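Local coordinates for protein signal recognition particle receptor subunit beta (Mus musculus, PDB 2FH5) that binds GTP as the beta subunit of the signal recognition particle receptor, helping to target nascent secretory proteins to the endoplasmic reticulum membrane, at residues B[11-16]-B[82-87]; B[19-24]-B[58-63]; B[119-124]-B[185-190]. One frame throughout, in Å; residues are numbered along the deposited sequence.

Contact 1. Residues B[11-16]-B[82-87]. With GTP (guanosine-5'-triphosphate), chain D.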
loop_
_atom_site.group_PDB
_atom_site.type_symbol
_atom_site.label_atom_id
_atom_site.label_comp_id
_atom_site.label_asym_id
_atom_site.label_seq_id
_atom_site.Cartn_x
_atom_site.Cartn_y
_atom_site.Cartn_z
ATOM N N LEU B 11 7.171 10.230 -5.745
ATOM C CA LEU B 11 6.449 9.006 -6.034
ATOM C C LEU B 11 7.040 7.770 -5.344
ATOM O O LEU B 11 8.242 7.528 -5.421
ATOM C CB LEU B 11 6.440 8.777 -7.545
ATOM C CG LEU B 11 6.056 10.005 -8.367
ATOM C CD1 LEU B 11 5.970 9.612 -9.851
ATOM C CD2 LEU B 11 4.736 10.580 -7.880
ATOM N N PHE B 12 6.207 7.004 -4.644
ATOM C CA PHE B 12 6.667 5.767 -4.014
ATOM C C PHE B 12 6.154 4.652 -4.940
ATOM O O PHE B 12 4.943 4.541 -5.190
ATOM C CB PHE B 12 6.073 5.609 -2.617
ATOM C CG PHE B 12 6.673 6.530 -1.595
ATOM C CD1 PHE B 12 6.402 7.894 -1.617
ATOM C CD2 PHE B 12 7.554 6.045 -0.637
ATOM C CE1 PHE B 12 7.007 8.766 -0.698
ATOM C CE2 PHE B 12 8.159 6.910 0.282
ATOM C CZ PHE B 12 7.880 8.275 0.246
ATOM N N VAL B 13 7.073 3.852 -5.469
ATOM C CA VAL B 13 6.715 2.792 -6.396
ATOM C C VAL B 13 7.454 1.543 -5.978
ATOM O O VAL B 13 8.418 1.634 -5.236
ATOM C CB VAL B 13 7.123 3.154 -7.865
ATOM C CG1 VAL B 13 6.357 4.405 -8.359
ATOM C CG2 VAL B 13 8.629 3.378 -7.940
ATOM N N GLY B 14 7.014 0.380 -6.459
ATOM C CA GLY B 14 7.655 -0.874 -6.094
ATOM C C GLY B 14 6.655 -1.999 -6.212
ATOM O O GLY B 14 5.440 -1.750 -6.349
ATOM N N LEU B 15 7.146 -3.239 -6.141
ATOM C CA LEU B 15 6.255 -4.393 -6.274
ATOM C C LEU B 15 5.246 -4.392 -5.148
ATOM O O LEU B 15 5.409 -3.668 -4.162
ATOM C CB LEU B 15 7.031 -5.729 -6.237
ATOM C CG LEU B 15 8.177 -5.890 -7.237
ATOM C CD1 LEU B 15 8.874 -7.196 -6.962
ATOM C CD2 LEU B 15 7.677 -5.803 -8.664
ATOM N N CYS B 16 4.196 -5.184 -5.317
ATOM C CA CYS B 16 3.177 -5.344 -4.282
ATOM C C CYS B 16 3.867 -5.808 -3.019
ATOM O O CYS B 16 4.826 -6.574 -3.087
ATOM C CB CYS B 16 2.173 -6.418 -4.684
ATOM S SG CYS B 16 1.014 -5.854 -5.917
ATOM N N VAL B 82 11.634 10.094 -6.901
ATOM C CA VAL B 82 11.002 8.795 -6.948
ATOM C C VAL B 82 11.697 7.914 -5.936
ATOM O O VAL B 82 12.925 7.881 -5.909
ATOM C CB VAL B 82 11.165 8.137 -8.333
ATOM C CG1 VAL B 82 10.582 6.702 -8.324
ATOM C CG2 VAL B 82 10.481 8.986 -9.370
ATOM N N VAL B 83 10.914 7.238 -5.091
ATOM C CA VAL B 83 11.446 6.305 -4.096
ATOM C C VAL B 83 10.955 4.954 -4.537
ATOM O O VAL B 83 9.736 4.701 -4.578
ATOM C CB VAL B 83 10.896 6.556 -2.694
ATOM C CG1 VAL B 83 11.480 5.524 -1.708
ATOM C CG2 VAL B 83 11.236 7.978 -2.257
ATOM N N PHE B 84 11.890 4.100 -4.918
ATOM C CA PHE B 84 11.539 2.764 -5.363
ATOM C C PHE B 84 11.731 1.885 -4.129
ATOM O O PHE B 84 12.860 1.693 -3.658
ATOM C CB PHE B 84 12.462 2.335 -6.524
ATOM C CG PHE B 84 12.065 1.043 -7.189
ATOM C CD1 PHE B 84 12.342 -0.192 -6.586
ATOM C CD2 PHE B 84 11.398 1.056 -8.409
ATOM C CE1 PHE B 84 11.955 -1.401 -7.198
ATOM C CE2 PHE B 84 10.999 -0.152 -9.043
ATOM C CZ PHE B 84 11.279 -1.378 -8.438
ATOM N N VAL B 85 10.624 1.371 -3.595
ATOM C CA VAL B 85 10.668 0.527 -2.400
ATOM C C VAL B 85 10.919 -0.951 -2.683
ATOM O O VAL B 85 10.336 -1.538 -3.584
ATOM C CB VAL B 85 9.374 0.673 -1.623
ATOM C CG1 VAL B 85 9.482 -0.066 -0.319
ATOM C CG2 VAL B 85 9.066 2.154 -1.424
ATOM N N VAL B 86 11.790 -1.554 -1.892
ATOM C CA VAL B 86 12.154 -2.960 -2.054
ATOM C C VAL B 86 11.993 -3.772 -0.760
ATOM O O VAL B 86 12.465 -3.360 0.299
ATOM C CB VAL B 86 13.635 -3.081 -2.500
ATOM C CG1 VAL B 86 14.037 -4.556 -2.682
ATOM C CG2 VAL B 86 13.835 -2.311 -3.771
ATOM N N ASP B 87 11.321 -4.912 -0.842
ATOM C CA ASP B 87 11.173 -5.771 0.314
ATOM C C ASP B 87 12.541 -6.445 0.425
ATOM O O ASP B 87 12.838 -7.359 -0.337
ATOM C CB ASP B 87 10.096 -6.836 0.061
ATOM C CG ASP B 87 9.904 -7.784 1.252
ATOM O OD1 ASP B 87 10.918 -8.171 1.864
ATOM O OD2 ASP B 87 8.742 -8.155 1.567
HETATM P PG GTP D . 0.736 -2.640 -2.700
HETATM O O1G GTP D . 0.233 -3.948 -3.078
HETATM O O2G GTP D . -0.339 -1.702 -2.258
HETATM O O3G GTP D . 1.584 -2.031 -3.839
HETATM O O3B GTP D . 1.711 -2.997 -1.322
HETATM P PB GTP D . 2.497 -1.987 -0.480
HETATM O O1B GTP D . 3.887 -1.840 -1.008
HETATM O O2B GTP D . 1.815 -0.643 -0.322
HETATM O O3A GTP D . 2.574 -2.807 0.889
HETATM P PA GTP D . 2.098 -2.397 2.333
HETATM O O1A GTP D . 2.573 -1.104 2.717
HETATM O O2A GTP D . 0.604 -2.522 2.443
HETATM O "O5'" GTP D . 2.906 -3.500 3.133
HETATM C "C5'" GTP D . 2.588 -4.862 2.906
HETATM C "C4'" GTP D . 2.749 -5.642 4.210
HETATM O "O4'" GTP D . 4.107 -5.562 4.697
HETATM C "C3'" GTP D . 1.892 -5.116 5.366
HETATM O "O3'" GTP D . 1.360 -6.215 6.159
HETATM C "C2'" GTP D . 2.854 -4.265 6.144
HETATM O "O2'" GTP D . 2.464 -3.969 7.501
HETATM C "C1'" GTP D . 4.181 -5.013 6.010
HETATM N N9 GTP D . 5.360 -4.166 6.041
HETATM C C8 GTP D . 5.553 -2.984 5.316
HETATM N N7 GTP D . 6.751 -2.469 5.581
HETATM C C5 GTP D . 7.367 -3.339 6.508
HETATM C C6 GTP D . 8.617 -3.342 7.153
HETATM O O6 GTP D . 9.540 -2.555 7.066
HETATM N N1 GTP D . 8.887 -4.412 8.050
HETATM C C2 GTP D . 7.982 -5.425 8.306
HETATM N N2 GTP D . 8.315 -6.401 9.195
HETATM N N3 GTP D . 6.779 -5.420 7.672
HETATM C C4 GTP D . 6.485 -4.384 6.792
HETATM O O HOH W 1 9.820 -3.707 -5.196
#

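Contact 2. Residues B[19-24]-B[58-63]. With MG (magnesium ion), chain C; GTP (guanosine-5'-triphosphate), chain D.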
loop_
_atom_site.group_PDB
_atom_site.type_symbol
_atom_site.label_atom_id
_atom_site.label_comp_id
_atom_site.label_asym_id
_atom_site.label_seq_id
_atom_site.Cartn_x
_atom_site.Cartn_y
_atom_site.Cartn_z
ATOM N N GLY B 19 6.030 -2.404 0.780
ATOM C CA GLY B 19 5.812 -1.566 1.949
ATOM C C GLY B 19 5.563 -0.095 1.654
ATOM O O GLY B 19 5.752 0.750 2.528
ATOM N N LYS B 20 5.135 0.222 0.439
ATOM C CA LYS B 20 4.930 1.618 0.054
ATOM C C LYS B 20 3.918 2.330 0.919
ATOM O O LYS B 20 4.182 3.426 1.402
ATOM C CB LYS B 20 4.511 1.741 -1.431
ATOM C CG LYS B 20 5.558 1.209 -2.438
ATOM C CD LYS B 20 5.025 1.191 -3.894
ATOM C CE LYS B 20 3.801 0.289 -4.074
ATOM N NZ LYS B 20 4.057 -1.139 -3.743
ATOM N N THR B 21 2.765 1.703 1.139
ATOM C CA THR B 21 1.745 2.347 1.930
ATOM C C THR B 21 2.122 2.491 3.389
ATOM O O THR B 21 1.818 3.518 3.979
ATOM C CB THR B 21 0.411 1.619 1.796
ATOM O OG1 THR B 21 0.054 1.612 0.421
ATOM C CG2 THR B 21 -0.700 2.364 2.544
ATOM N N LEU B 22 2.773 1.479 3.974
ATOM C CA LEU B 22 3.148 1.597 5.371
ATOM C C LEU B 22 4.202 2.699 5.549
ATOM O O LEU B 22 4.108 3.461 6.499
ATOM C CB LEU B 22 3.656 0.280 5.940
ATOM C CG LEU B 22 3.792 0.375 7.472
ATOM C CD1 LEU B 22 2.512 0.899 8.057
ATOM C CD2 LEU B 22 4.116 -0.982 8.098
ATOM N N LEU B 23 5.173 2.813 4.637
ATOM C CA LEU B 23 6.177 3.879 4.749
ATOM C C LEU B 23 5.475 5.217 4.669
ATOM O O LEU B 23 5.757 6.122 5.437
ATOM C CB LEU B 23 7.197 3.812 3.615
ATOM C CG LEU B 23 8.297 2.770 3.726
ATOM C CD1 LEU B 23 9.170 2.831 2.501
ATOM C CD2 LEU B 23 9.106 3.045 4.976
ATOM N N PHE B 24 4.564 5.327 3.710
ATOM C CA PHE B 24 3.771 6.522 3.481
ATOM C C PHE B 24 3.090 6.925 4.803
ATOM O O PHE B 24 3.137 8.091 5.201
ATOM C CB PHE B 24 2.754 6.187 2.376
ATOM C CG PHE B 24 1.770 7.272 2.048
ATOM C CD1 PHE B 24 2.123 8.338 1.240
ATOM C CD2 PHE B 24 0.438 7.153 2.437
ATOM C CE1 PHE B 24 1.154 9.277 0.802
ATOM C CE2 PHE B 24 -0.539 8.085 2.009
ATOM C CZ PHE B 24 -0.178 9.138 1.191
ATOM N N LEU B 58 3.676 13.660 -1.048
ATOM C CA LEU B 58 3.960 12.236 -1.173
ATOM C C LEU B 58 2.794 11.604 -1.928
ATOM O O LEU B 58 1.629 11.908 -1.640
ATOM C CB LEU B 58 4.090 11.585 0.205
ATOM C CG LEU B 58 4.995 12.260 1.243
ATOM C CD1 LEU B 58 5.140 11.350 2.447
ATOM C CD2 LEU B 58 6.375 12.544 0.662
ATOM N N ILE B 59 3.115 10.767 -2.914
ATOM C CA ILE B 59 2.122 10.047 -3.709
ATOM C C ILE B 59 2.483 8.559 -3.689
ATOM O O ILE B 59 3.536 8.153 -4.196
ATOM C CB ILE B 59 2.105 10.511 -5.161
ATOM C CG1 ILE B 59 1.703 11.983 -5.240
ATOM C CG2 ILE B 59 1.156 9.659 -5.966
ATOM C CD1 ILE B 59 1.650 12.502 -6.685
ATOM N N ASP B 60 1.614 7.758 -3.078
ATOM C CA ASP B 60 1.797 6.314 -2.943
ATOM C C ASP B 60 1.169 5.640 -4.148
ATOM O O ASP B 60 -0.026 5.729 -4.315
ATOM C CB ASP B 60 1.120 5.875 -1.626
ATOM C CG ASP B 60 0.960 4.341 -1.479
ATOM O OD1 ASP B 60 1.839 3.576 -1.925
ATOM O OD2 ASP B 60 -0.064 3.899 -0.880
ATOM N N LEU B 61 1.953 4.960 -4.981
ATOM C CA LEU B 61 1.391 4.299 -6.183
ATOM C C LEU B 61 1.247 2.783 -6.054
ATOM O O LEU B 61 2.155 2.101 -5.623
ATOM C CB LEU B 61 2.228 4.623 -7.440
ATOM C CG LEU B 61 2.392 6.108 -7.843
ATOM C CD1 LEU B 61 3.166 6.241 -9.147
ATOM C CD2 LEU B 61 1.020 6.754 -8.003
ATOM N N PRO B 62 0.082 2.238 -6.435
ATOM C CA PRO B 62 -0.156 0.795 -6.352
ATOM C C PRO B 62 0.926 -0.011 -7.082
ATOM O O PRO B 62 1.336 0.346 -8.180
ATOM C CB PRO B 62 -1.516 0.628 -7.028
ATOM C CG PRO B 62 -2.155 1.940 -6.915
ATOM C CD PRO B 62 -1.024 2.908 -7.134
ATOM N N GLY B 63 1.365 -1.112 -6.492
ATOM C CA GLY B 63 2.373 -1.914 -7.144
ATOM C C GLY B 63 1.840 -2.993 -8.072
ATOM O O GLY B 63 2.611 -3.625 -8.812
HETATM MG MG MG C . -0.139 -0.003 -0.990
HETATM P PG GTP D . 0.736 -2.640 -2.700
HETATM O O1G GTP D . 0.233 -3.948 -3.078
HETATM O O2G GTP D . -0.339 -1.702 -2.258
HETATM O O3G GTP D . 1.584 -2.031 -3.839
HETATM O O3B GTP D . 1.711 -2.997 -1.322
HETATM P PB GTP D . 2.497 -1.987 -0.480
HETATM O O1B GTP D . 3.887 -1.840 -1.008
HETATM O O2B GTP D . 1.815 -0.643 -0.322
HETATM O O3A GTP D . 2.574 -2.807 0.889
HETATM P PA GTP D . 2.098 -2.397 2.333
HETATM O O1A GTP D . 2.573 -1.104 2.717
HETATM O O2A GTP D . 0.604 -2.522 2.443
HETATM O "O5'" GTP D . 2.906 -3.500 3.133
HETATM C "C5'" GTP D . 2.588 -4.862 2.906
HETATM C "C4'" GTP D . 2.749 -5.642 4.210
HETATM O "O4'" GTP D . 4.107 -5.562 4.697
HETATM C "C3'" GTP D . 1.892 -5.116 5.366
HETATM O "O3'" GTP D . 1.360 -6.215 6.159
HETATM C "C2'" GTP D . 2.854 -4.265 6.144
HETATM O "O2'" GTP D . 2.464 -3.969 7.501
HETATM C "C1'" GTP D . 4.181 -5.013 6.010
HETATM N N9 GTP D . 5.360 -4.166 6.041
HETATM C C8 GTP D . 5.553 -2.984 5.316
HETATM N N7 GTP D . 6.751 -2.469 5.581
HETATM C C5 GTP D . 7.367 -3.339 6.508
HETATM C C6 GTP D . 8.617 -3.342 7.153
HETATM O O6 GTP D . 9.540 -2.555 7.066
HETATM N N1 GTP D . 8.887 -4.412 8.050
HETATM C C2 GTP D . 7.982 -5.425 8.306
HETATM N N2 GTP D . 8.315 -6.401 9.195
HETATM N N3 GTP D . 6.779 -5.420 7.672
HETATM C C4 GTP D . 6.485 -4.384 6.792
HETATM O O HOH W 2 0.681 1.145 -2.543
HETATM O O HOH W 3 -0.854 -1.113 0.626
#

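Contact 3. Residues B[119-124]-B[185-190]. With GTP (guanosine-5'-triphosphate), chain D.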
loop_
_atom_site.group_PDB
_atom_site.type_symbol
_atom_site.label_atom_id
_atom_site.label_comp_id
_atom_site.label_asym_id
_atom_site.label_seq_id
_atom_site.Cartn_x
_atom_site.Cartn_y
_atom_site.Cartn_z
ATOM N N LEU B 119 15.605 7.273 -5.373
ATOM C CA LEU B 119 16.122 6.528 -4.226
ATOM C C LEU B 119 15.634 5.093 -4.258
ATOM O O LEU B 119 14.507 4.808 -4.662
ATOM C CB LEU B 119 15.683 7.171 -2.903
ATOM C CG LEU B 119 16.072 6.432 -1.610
ATOM C CD1 LEU B 119 17.556 6.608 -1.323
ATOM C CD2 LEU B 119 15.253 6.972 -0.445
ATOM N N ILE B 120 16.498 4.183 -3.839
ATOM C CA ILE B 120 16.138 2.786 -3.771
ATOM C C ILE B 120 16.105 2.517 -2.266
ATOM O O ILE B 120 17.160 2.397 -1.642
ATOM C CB ILE B 120 17.209 1.865 -4.409
ATOM C CG1 ILE B 120 17.567 2.359 -5.820
ATOM C CG2 ILE B 120 16.695 0.408 -4.400
ATOM C CD1 ILE B 120 16.441 2.249 -6.785
ATOM N N ALA B 121 14.904 2.445 -1.688
ATOM C CA ALA B 121 14.748 2.209 -0.261
ATOM C C ALA B 121 14.591 0.734 0.023
ATOM O O ALA B 121 13.550 0.138 -0.265
ATOM C CB ALA B 121 13.562 2.958 0.271
ATOM N N CYS B 122 15.645 0.159 0.597
ATOM C CA CYS B 122 15.684 -1.238 0.933
ATOM C C CYS B 122 14.975 -1.375 2.282
ATOM O O CYS B 122 15.578 -1.245 3.350
ATOM C CB CYS B 122 17.142 -1.682 0.958
ATOM S SG CYS B 122 17.950 -1.429 -0.670
ATOM N N ASN B 123 13.670 -1.640 2.188
ATOM C CA ASN B 123 12.764 -1.738 3.324
ATOM C C ASN B 123 12.666 -3.115 3.991
ATOM O O ASN B 123 13.210 -4.110 3.491
ATOM C CB ASN B 123 11.399 -1.229 2.844
ATOM C CG ASN B 123 10.396 -1.080 3.951
ATOM O OD1 ASN B 123 10.738 -0.473 4.998
ATOM N ND2 ASN B 123 9.250 -1.558 3.749
ATOM N N LYS B 124 11.972 -3.152 5.127
ATOM C CA LYS B 124 11.792 -4.374 5.915
ATOM C C LYS B 124 13.096 -4.899 6.544
ATOM O O LYS B 124 13.259 -6.115 6.743
ATOM C CB LYS B 124 11.141 -5.472 5.064
ATOM C CG LYS B 124 9.766 -5.067 4.488
ATOM C CD LYS B 124 8.795 -6.249 4.295
ATOM C CE LYS B 124 7.583 -5.759 3.526
ATOM N NZ LYS B 124 6.827 -6.868 2.882
ATOM N N GLU B 185 20.354 6.955 -5.208
ATOM C CA GLU B 185 20.901 6.552 -3.921
ATOM C C GLU B 185 20.204 5.333 -3.371
ATOM O O GLU B 185 19.069 5.029 -3.732
ATOM C CB GLU B 185 20.752 7.648 -2.891
ATOM C CG GLU B 185 21.665 8.814 -3.083
ATOM C CD GLU B 185 21.360 9.907 -2.091
ATOM O OE1 GLU B 185 21.371 9.631 -0.859
ATOM O OE2 GLU B 185 21.097 11.036 -2.559
ATOM N N PHE B 186 20.907 4.652 -2.480
ATOM C CA PHE B 186 20.384 3.489 -1.805
ATOM C C PHE B 186 20.433 3.756 -0.322
ATOM O O PHE B 186 21.373 4.372 0.161
ATOM C CB PHE B 186 21.238 2.259 -2.075
ATOM C CG PHE B 186 20.938 1.583 -3.379
ATOM C CD1 PHE B 186 21.403 2.116 -4.581
ATOM C CD2 PHE B 186 20.247 0.368 -3.401
ATOM C CE1 PHE B 186 21.195 1.447 -5.792
ATOM C CE2 PHE B 186 20.034 -0.310 -4.599
ATOM C CZ PHE B 186 20.514 0.232 -5.805
ATOM N N LEU B 187 19.413 3.328 0.400
ATOM C CA LEU B 187 19.436 3.460 1.848
ATOM C C LEU B 187 18.613 2.314 2.427
ATOM O O LEU B 187 17.935 1.602 1.686
ATOM C CB LEU B 187 18.929 4.835 2.305
ATOM C CG LEU B 187 17.504 5.387 2.217
ATOM C CD1 LEU B 187 16.550 4.608 3.118
ATOM C CD2 LEU B 187 17.549 6.843 2.644
ATOM N N GLU B 188 18.709 2.105 3.732
ATOM C CA GLU B 188 17.968 1.040 4.389
ATOM C C GLU B 188 16.897 1.644 5.288
ATOM O O GLU B 188 17.010 2.795 5.720
ATOM C CB GLU B 188 18.919 0.171 5.205
ATOM C CG GLU B 188 20.027 -0.436 4.371
ATOM C CD GLU B 188 21.042 -1.201 5.207
ATOM O OE1 GLU B 188 21.374 -0.729 6.312
ATOM O OE2 GLU B 188 21.522 -2.266 4.757
ATOM N N CYS B 189 15.837 0.884 5.541
ATOM C CA CYS B 189 14.766 1.365 6.406
ATOM C C CYS B 189 13.828 0.256 6.831
ATOM O O CYS B 189 13.920 -0.878 6.362
ATOM C CB CYS B 189 13.960 2.483 5.728
ATOM S SG CYS B 189 13.100 2.014 4.210
ATOM N N SER B 190 12.944 0.604 7.760
ATOM C CA SER B 190 11.952 -0.309 8.292
ATOM C C SER B 190 10.707 0.494 8.637
ATOM O O SER B 190 10.791 1.514 9.311
ATOM C CB SER B 190 12.479 -0.993 9.537
ATOM O OG SER B 190 11.497 -1.871 10.065
HETATM P PG GTP D . 0.736 -2.640 -2.700
HETATM O O1G GTP D . 0.233 -3.948 -3.078
HETATM O O2G GTP D . -0.339 -1.702 -2.258
HETATM O O3G GTP D . 1.584 -2.031 -3.839
HETATM O O3B GTP D . 1.711 -2.997 -1.322
HETATM P PB GTP D . 2.497 -1.987 -0.480
HETATM O O1B GTP D . 3.887 -1.840 -1.008
HETATM O O2B GTP D . 1.815 -0.643 -0.322
HETATM O O3A GTP D . 2.574 -2.807 0.889
HETATM P PA GTP D . 2.098 -2.397 2.333
HETATM O O1A GTP D . 2.573 -1.104 2.717
HETATM O O2A GTP D . 0.604 -2.522 2.443
HETATM O "O5'" GTP D . 2.906 -3.500 3.133
HETATM C "C5'" GTP D . 2.588 -4.862 2.906
HETATM C "C4'" GTP D . 2.749 -5.642 4.210
HETATM O "O4'" GTP D . 4.107 -5.562 4.697
HETATM C "C3'" GTP D . 1.892 -5.116 5.366
HETATM O "O3'" GTP D . 1.360 -6.215 6.159
HETATM C "C2'" GTP D . 2.854 -4.265 6.144
HETATM O "O2'" GTP D . 2.464 -3.969 7.501
HETATM C "C1'" GTP D . 4.181 -5.013 6.010
HETATM N N9 GTP D . 5.360 -4.166 6.041
HETATM C C8 GTP D . 5.553 -2.984 5.316
HETATM N N7 GTP D . 6.751 -2.469 5.581
HETATM C C5 GTP D . 7.367 -3.339 6.508
HETATM C C6 GTP D . 8.617 -3.342 7.153
HETATM O O6 GTP D . 9.540 -2.555 7.066
HETATM N N1 GTP D . 8.887 -4.412 8.050
HETATM C C2 GTP D . 7.982 -5.425 8.306
HETATM N N2 GTP D . 8.315 -6.401 9.195
HETATM N N3 GTP D . 6.779 -5.420 7.672
HETATM C C4 GTP D . 6.485 -4.384 6.792
#

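Contact 1. Residues B[11-16]-B[82-87]
Phe12 and Val83 stand side by side on one face of the sheet, pointing the same way, and the flat ring leans on the branched carbon beside it. Val83 CB lies over the ring face, 4.2 Å from the centroid of the Phe12 ring, a CH-pi contact displaced toward the rim, while Val85 CG2 reaches the ring edge. The other face is built differently. Val13 meets Phe84 at roughly a right angle, and its CG2 methyl, set between the backbone N and the carbonyl carbon, comes within 3.6 Å of Phe84 CD2 and also touches Val82 CG1. Beta-branched valines suit these strands because they fill the space close to the backbone and stabilise extended torsions.

Beneath the side chains the parallel strands are joined by three nearly straight bonds, Val83 N to Leu11 O (2.7 Å), Val13 N to Val83 O, and Val85 N to Val13 O. After Val13 the strands part, and one water spans the gap, accepting from Leu15 N and donating to Val85 O. Here strand 9-13 runs into the P-loop, whose GTP-binding residues begin at Gly14. With no CB, Gly14 can adopt a phi of 154° and pass close to Val85 O.

Strands 55-60 and 117-123 flank the pair in the sheet. Leu11 packs on helix 65-75 and Phe84 on helix 91-110, where its ring meets Phe101.

Contact 2. Residues B[19-24]-B[58-63]
Thr21 and Asp60 meet at about a right angle beside the magnesium ion, where polar bonds hold the contact tightly. Threonine offers one oxygen that binds metal and donates at once: Thr21 OG1 lies 2.1 Å from the magnesium. It also donates to Asp60 OD2 (2.6 Å), on the syn side of the carboxylate. Asp60 OD1 accepts from a metal-bound water (2.8 Å), making the aspartate a second-shell residue that probably helps to orient water and hydroxyl. GTP O2G and O2B, a second water and Ser38 complete the coordination.

Lys20, long enough to serve two phosphates with one ammonium, bends at chi3 and chi4 to bring NZ to GTP O3G (2.6 Å) and O1B. Gly63 N also donates to O3G, and its lack of a side chain lets Lys20 NZ approach.

Farther along, polar bonds give way to buried van der Waals contact. Asp60 CB makes a CH-pi contact over the Phe24 face, 4.0 Å from the ring centroid, and Phe24 CE1 passes Leu58 CB. The axes of helix 20-24 and strand 58-60 come no nearer than 8.9 Å, and side chains bridge the gap.

This is the P-loop (Walker A) lysine and threonine of GTPases facing the DxxG motif, Asp60 to Gly63, whose aspartate is the Walker B residue.

Contact 3. Residues B[119-124]-B[185-190]
The ring of Phe186 carries Ile120 on one face and Cys122 at its edge, and a second flat group, the guanine of GTP, has the aliphatic chain of Lys124 packed over one face, CG almost straight above GTP C6 at 3.4 Å. Ile120 CB sits 3.6 Å from the centroid of the Phe186 ring, only 17° off the normal, and the two side chains run alongside each other in the same direction. With Ile120 CG2 anti to the backbone N and CG1 beside it, the two branches lie over different rim atoms of Phe186, CE2 (3.4 Å from CG2) and CZ. Cys122 SG approaches near the ring plane, a sulfur-aromatic contact. Phe177 adds an edge-to-face partner from outside the two segments.

On the reverse face Leu119 crosses Leu187 at about a right angle, and Leu119 CD1 comes 3.7 Å from Leu187 CG; helix 204-213 packs against both leucines. Farther along this face Ala121 CB lies 4.1 Å from Cys189 SG; its single methyl lets the sulfur come close to the strand.

Four backbone bonds pair the parallel strands, beginning with Ile120 N to Glu185 O (2.7 Å). The last, Cys189 N to Cys122 O (3.1 Å), has its donor well above the carbonyl plane, as the strands end and turn to the nucleotide.

Lys124 NZ makes a salt bridge with Asp87 and a bond to Asp17 O. Asn123 ND2 bonds to Ser18 O, tying the segment to the phosphate-binding loop. Asn123 to Asp126 form the NKxD motif of GTPases, in which Asp126, held by Ser190 OG, hydrogen-bonds to GTP. Backbone bonds and apolar pairs thus join the strands, whereas Asn123, Lys124 and Ser190 at their C-terminal ends line the base pocket.

All three contacts reach the same sheet and touch the same GTP. Contact 1 lies between the others: Phe12 N bonds to Ile59 O at 2.9 Å on the side of contact 2, and Phe84 N to Leu119 O at 2.7 Å on the side of contact 3. The centres of contacts 1 and 2 are about 7 Å apart, those of contacts 2 and 3 about 13 Å. Contact 2 holds the phosphates and magnesium, contact 3 the base. Contact 1 helps both, since Gly14 O probably accepts from Lys20 NZ (3.0 Å) and Asp87 OD2 holds Lys124 NZ (2.7 Å). Contact 2 is nested within the loop that contact 1 closes; contact 3 follows in series.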